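Local coordinates for protein dTDP-glucose 4,6-dehydratase (Klebsiella pneumoniae, PDB 5U4Q) that binds NAD and probably catalyses the dehydration of dTDP-glucose to dTDP-4-keto-6-deoxyglucose, at residues D235-D243 with T253-Y261. Numbering follows the deposited sequence. Where two conformers were deposited one is given.
Sequences DVIPQANAD and TSSAPYRVY
P238 and P257 pack against each other where the chain following helix 223-234 runs past the start of strand 258-263. Their CB atoms lie 4.2 Å apart, and P257 CB also sits 3.4 Å from P238 O, so one proline meets the other's side chain and carbonyl together. P257 centres an inverse gamma turn, whose bond from Y258 N to A256 O is weak; the turn leads directly into the strand. Beyond the prolines, a single direct hydrogen bond joins the segments: N241 N gives its proton to S255 O at 2.9 Å and a nearly straight 167°, tilted from the carbonyl plane. CA-H...O contacts accompany it in both directions, the shorter from S255 CA to N241 O at 3.2 Å, which is evidence of close backbone approach without regular strand pairing.

The R259 side is looser and bridged by water. In the deposited conformer described here, the guanidinium turns back on its own segment, NH2 reaching Y258 O at 3.0 Å from above the carbonyl plane. The same NH2 donates to a water in the guanidinium plane, which in turn contacts Q239 O and S254 O. A second water links S254 O to N241 ND2; with CG anti to the backbone N (chi1 179°), N241 also turns OD1 to D243 N, closing an Asx turn.

S254 OG, besides accepting from A256 N in an ST turn, is hydrogen-bonded to H166 of helix 153-172, while L135 of the second subunit packs on S254 and S255. Strand 258-263 pairs in parallel with strand 176-185 of the Rossmann sheet, with A256 and Y258 against helix 153-172, and P238 rests on P175 and T177, placing these antiparallel segments at the sheet's margin.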
ATOM      1  N   ASP A 235     -20.849 -13.552  -6.686  1.00 17.29           N
ATOM      2  CA  ASP A 235     -22.097 -13.265  -7.424  1.00 19.41           C
ATOM      3  C   ASP A 235     -22.780 -11.964  -7.027  1.00 19.60           C
ATOM      4  O   ASP A 235     -23.789 -11.609  -7.647  1.00 21.48           O
ATOM      5  CB  ASP A 235     -23.138 -14.394  -7.244  1.00 21.52           C
ATOM      6  CG  ASP A 235     -22.817 -15.651  -7.989  1.00 28.71           C
ATOM      7  OD1 ASP A 235     -21.973 -15.664  -8.907  1.00 31.97           O
ATOM      8  OD2 ASP A 235     -23.489 -16.660  -7.655  1.00 32.27           O
ATOM      9  N   VAL A 236     -22.266 -11.252  -6.021  1.00 16.98           N
ATOM     10  CA  VAL A 236     -22.860  -9.995  -5.599  1.00 16.44           C
ATOM     11  C   VAL A 236     -21.929  -8.905  -6.099  1.00 16.79           C
ATOM     12  O   VAL A 236     -20.865  -8.684  -5.529  1.00 17.18           O
ATOM     13  CB  VAL A 236     -23.068  -9.910  -4.074  1.00 18.14           C
ATOM     14  CG1 VAL A 236     -23.652  -8.557  -3.705  1.00 18.41           C
ATOM     15  CG2 VAL A 236     -23.991 -11.029  -3.586  1.00 19.72           C
ATOM     16  N   ILE A 237     -22.324  -8.247  -7.177  1.00 16.32           N
ATOM     17  CA  ILE A 237     -21.479  -7.255  -7.850  1.00 17.28           C
ATOM     18  C   ILE A 237     -21.722  -5.839  -7.296  1.00 16.08           C
ATOM     19  O   ILE A 237     -22.838  -5.321  -7.393  1.00 17.44           O
ATOM     20  CB  ILE A 237     -21.703  -7.308  -9.361  1.00 19.68           C
ATOM     21  CG1 ILE A 237     -21.356  -8.724  -9.874  1.00 22.67           C
ATOM     22  CG2 ILE A 237     -20.857  -6.234 -10.055  1.00 20.97           C
ATOM     23  CD1 ILE A 237     -21.496  -8.914 -11.358  1.00 23.62           C
ATOM     24  N   PRO A 238     -20.697  -5.203  -6.702  1.00 15.99           N
ATOM     25  CA  PRO A 238     -20.908  -3.859  -6.159  1.00 15.77           C
ATOM     26  C   PRO A 238     -21.303  -2.861  -7.228  1.00 15.36           C
ATOM     27  O   PRO A 238     -20.879  -2.988  -8.353  1.00 15.92           O
ATOM     28  CB  PRO A 238     -19.531  -3.490  -5.586  1.00 16.54           C
ATOM     29  CG  PRO A 238     -18.927  -4.806  -5.255  1.00 16.69           C
ATOM     30  CD  PRO A 238     -19.337  -5.682  -6.390  1.00 16.05           C
ATOM     31  N   GLN A 239     -22.171  -1.932  -6.839  1.00 18.26           N
ATOM     32  CA  GLN A 239     -22.706  -0.921  -7.735  1.00 18.44           C
ATOM     33  C   GLN A 239     -22.280   0.454  -7.280  1.00 17.58           C
ATOM     34  O   GLN A 239     -22.062   0.679  -6.119  1.00 18.12           O
ATOM     35  CB  GLN A 239     -24.228  -0.993  -7.717  1.00 20.90           C
ATOM     36  CG  GLN A 239     -24.761  -2.343  -8.158  1.00 21.60           C
ATOM     37  CD  GLN A 239     -24.377  -2.661  -9.586  1.00 25.56           C
ATOM     38  OE1 GLN A 239     -24.530  -1.823 -10.482  1.00 31.57           O
ATOM     39  NE2 GLN A 239     -23.865  -3.865  -9.814  1.00 26.46           N
ATOM     40  N   ALA A 240     -22.217   1.368  -8.228  1.00 18.78           N
ATOM     41  CA  ALA A 240     -21.928   2.765  -7.929  1.00 19.17           C
ATOM     42  C   ALA A 240     -23.065   3.361  -7.084  1.00 20.15           C
ATOM     43  O   ALA A 240     -24.213   2.907  -7.166  1.00 20.43           O
ATOM     44  CB  ALA A 240     -21.784   3.533  -9.208  1.00 20.78           C
ATOM     45  N   ASN A 241     -22.739   4.372  -6.292  1.00 17.55           N
ATOM     46  CA  ASN A 241     -23.698   5.004  -5.402  1.00 18.60           C
ATOM     47  C   ASN A 241     -23.454   6.507  -5.296  1.00 18.65           C
ATOM     48  O   ASN A 241     -22.614   6.944  -4.517  1.00 17.40           O
ATOM     49  CB  ASN A 241     -23.588   4.385  -4.013  1.00 19.43           C
ATOM     50  CG  ASN A 241     -24.535   5.008  -3.007  1.00 22.33           C
ATOM     51  OD1 ASN A 241     -25.410   5.816  -3.358  1.00 20.83           O
ATOM     52  ND2 ASN A 241     -24.362   4.641  -1.738  1.00 23.61           N
ATOM     53  N   ALA A 242     -24.271   7.273  -6.015  1.00 19.75           N
ATOM     54  CA  ALA A 242     -24.155   8.722  -6.032  1.00 20.20           C
ATOM     55  C   ALA A 242     -24.434   9.398  -4.686  1.00 22.42           C
ATOM     56  O   ALA A 242     -24.087  10.565  -4.493  1.00 21.69           O
ATOM     57  CB  ALA A 242     -25.072   9.306  -7.102  1.00 22.66           C
ATOM     58  N   ASP A 243     -25.049   8.678  -3.755  1.00 20.17           N
ATOM     59  CA  ASP A 243     -25.366   9.241  -2.450  1.00 20.38           C
ATOM     60  C   ASP A 243     -24.301   9.124  -1.405  1.00 21.10           C
ATOM     61  O   ASP A 243     -24.393   9.734  -0.332  1.00 21.36           O
ATOM     62  CB  ASP A 243     -26.636   8.605  -1.961  1.00 20.90           C
ATOM     63  CG  ASP A 243     -27.769   9.042  -2.776  1.00 26.11           C
ATOM     64  OD1 ASP A 243     -28.161  10.200  -2.581  1.00 27.39           O
ATOM     65  OD2 ASP A 243     -28.198   8.284  -3.651  1.00 25.66           O
ATOM     66  N   THR A 253     -16.456   1.370   1.998  1.00 20.53           N
ATOM     67  CA  THR A 253     -17.534   1.657   1.078  1.00 19.01           C
ATOM     68  C   THR A 253     -17.097   2.857   0.218  1.00 16.63           C
ATOM     69  O   THR A 253     -16.062   3.461   0.506  1.00 17.11           O
ATOM     70  CB  THR A 253     -18.796   2.045   1.866  1.00 22.90           C
ATOM     71  OG1 THR A 253     -18.479   3.081   2.816  1.00 24.63           O
ATOM     72  CG2 THR A 253     -19.333   0.824   2.618  1.00 23.31           C
ATOM     73  N   SER A 254     -17.874   3.193  -0.821  1.00 16.63           N
ATOM     74  CA  SER A 254     -17.552   4.348  -1.687  1.00 15.39           C
ATOM     75  C   SER A 254     -18.717   4.696  -2.610  1.00 16.17           C
ATOM     76  O   SER A 254     -19.696   3.972  -2.690  1.00 16.48           O
ATOM     77  CB  SER A 254     -16.327   4.016  -2.579  1.00 16.08           C
ATOM     78  OG  SER A 254     -15.980   5.100  -3.469  1.00 15.68           O
ATOM     79  N   SER A 255     -18.603   5.816  -3.319  1.00 16.40           N
ATOM     80  CA  SER A 255     -19.489   6.107  -4.427  1.00 16.22           C
ATOM     81  C   SER A 255     -19.126   5.211  -5.609  1.00 15.39           C
ATOM     82  O   SER A 255     -19.944   4.966  -6.493  1.00 17.66           O
ATOM     83  CB  SER A 255     -19.405   7.583  -4.843  1.00 17.68           C
ATOM     84  OG  SER A 255     -18.056   7.993  -4.983  1.00 17.69           O
ATOM     85  N   ALA A 256     -17.860   4.755  -5.648  1.00 14.73           N
ATOM     86  CA  ALA A 256     -17.408   3.810  -6.657  1.00 15.14           C
ATOM     87  C   ALA A 256     -17.927   2.421  -6.295  1.00 13.66           C
ATOM     88  O   ALA A 256     -18.276   2.180  -5.139  1.00 15.56           O
ATOM     89  CB  ALA A 256     -15.897   3.793  -6.682  1.00 16.19           C
ATOM     90  N   PRO A 257     -17.935   1.491  -7.264  1.00 14.10           N
ATOM     91  CA  PRO A 257     -18.381   0.084  -7.006  1.00 13.57           C
ATOM     92  C   PRO A 257     -17.255  -0.691  -6.296  1.00 14.40           C
ATOM     93  O   PRO A 257     -16.630  -1.583  -6.874  1.00 14.62           O
ATOM     94  CB  PRO A 257     -18.664  -0.450  -8.416  1.00 14.21           C
ATOM     95  CG  PRO A 257     -17.741   0.336  -9.282  1.00 15.13           C
ATOM     96  CD  PRO A 257     -17.724   1.719  -8.699  1.00 15.01           C
ATOM     97  N   TYR A 258     -17.048  -0.325  -5.039  1.00 14.25           N
ATOM     98  CA  TYR A 258     -15.950  -0.790  -4.197  1.00 14.43           C
ATOM     99  C   TYR A 258     -16.481  -1.158  -2.833  1.00 13.85           C
ATOM    100  O   TYR A 258     -17.201  -0.374  -2.198  1.00 14.92           O
ATOM    101  CB  TYR A 258     -14.942   0.344  -4.037  1.00 13.88           C
ATOM    102  CG  TYR A 258     -14.011   0.309  -2.820  1.00 13.76           C
ATOM    103  CD1 TYR A 258     -12.735  -0.275  -2.910  1.00 13.02           C
ATOM    104  CD2 TYR A 258     -14.356   0.917  -1.615  1.00 13.95           C
ATOM    105  CE1 TYR A 258     -11.880  -0.289  -1.818  1.00 13.90           C
ATOM    106  CE2 TYR A 258     -13.497   0.918  -0.514  1.00 14.50           C
ATOM    107  CZ  TYR A 258     -12.242   0.331  -0.634  1.00 14.14           C
ATOM    108  OH  TYR A 258     -11.395   0.335   0.462  1.00 16.30           O
ATOM    109  N   ARG A 259     -16.125  -2.349  -2.359  0.50 13.93           N
ATOM    110  CA  ARG A 259     -16.529  -2.793  -1.023  0.50 14.14           C
ATOM    111  C   ARG A 259     -15.451  -3.639  -0.383  0.50 13.64           C
ATOM    112  O   ARG A 259     -14.736  -4.365  -1.082  0.50 13.30           O
ATOM    113  CB  ARG A 259     -17.788  -3.664  -1.070  0.50 15.33           C
ATOM    114  CG  ARG A 259     -19.089  -2.943  -1.357  0.50 17.01           C
ATOM    115  CD  ARG A 259     -19.488  -2.017  -0.227  0.50 18.46           C
ATOM    116  NE  ARG A 259     -20.832  -1.500  -0.463  0.50 19.90           N
ATOM    117  CZ  ARG A 259     -21.123  -0.551  -1.345  0.50 21.82           C
ATOM    118  NH1 ARG A 259     -22.383  -0.162  -1.497  0.50 23.20           N
ATOM    119  NH2 ARG A 259     -20.168   0.005  -2.075  0.50 22.33           N
ATOM    120  N   VAL A 260     -15.368  -3.559   0.949  1.00 13.52           N
ATOM    121  CA  VAL A 260     -14.449  -4.378   1.748  1.00 13.32           C
ATOM    122  C   VAL A 260     -15.307  -4.960   2.884  1.00 13.93           C
ATOM    123  O   VAL A 260     -16.116  -4.250   3.484  1.00 15.63           O
ATOM    124  CB  VAL A 260     -13.212  -3.636   2.297  1.00 14.90           C
ATOM    125  CG1 VAL A 260     -12.374  -4.595   3.130  1.00 17.20           C
ATOM    126  CG2 VAL A 260     -12.389  -3.036   1.158  1.00 15.36           C
ATOM    127  N   TYR A 261     -15.159  -6.262   3.137  1.00 12.92           N
ATOM    128  CA  TYR A 261     -15.849  -6.949   4.214  1.00 13.52           C
ATOM    129  C   TYR A 261     -14.897  -7.772   5.076  1.00 14.15           C
ATOM    130  O   TYR A 261     -13.942  -8.374   4.571  1.00 14.41           O
ATOM    131  CB  TYR A 261     -16.879  -7.946   3.666  1.00 14.60           C
ATOM    132  CG  TYR A 261     -17.974  -7.297   2.857  1.00 15.37           C
ATOM    133  CD1 TYR A 261     -19.037  -6.619   3.479  1.00 16.92           C
ATOM    134  CD2 TYR A 261     -17.962  -7.356   1.470  1.00 14.46           C
ATOM    135  CE1 TYR A 261     -20.016  -6.004   2.722  1.00 17.02           C
ATOM    136  CE2 TYR A 261     -18.935  -6.735   0.706  1.00 16.54           C
ATOM    137  CZ  TYR A 261     -19.959  -6.057   1.338  1.00 16.63           C
ATOM    138  OH  TYR A 261     -20.923  -5.463   0.558  1.00 18.06           O
TER
HETATM  139  O   HOH W   1     -21.038   1.999  -3.923  1.00 22.40           O
HETATM  140  O   HOH W   2     -22.120   2.903  -1.164  1.00 27.67           O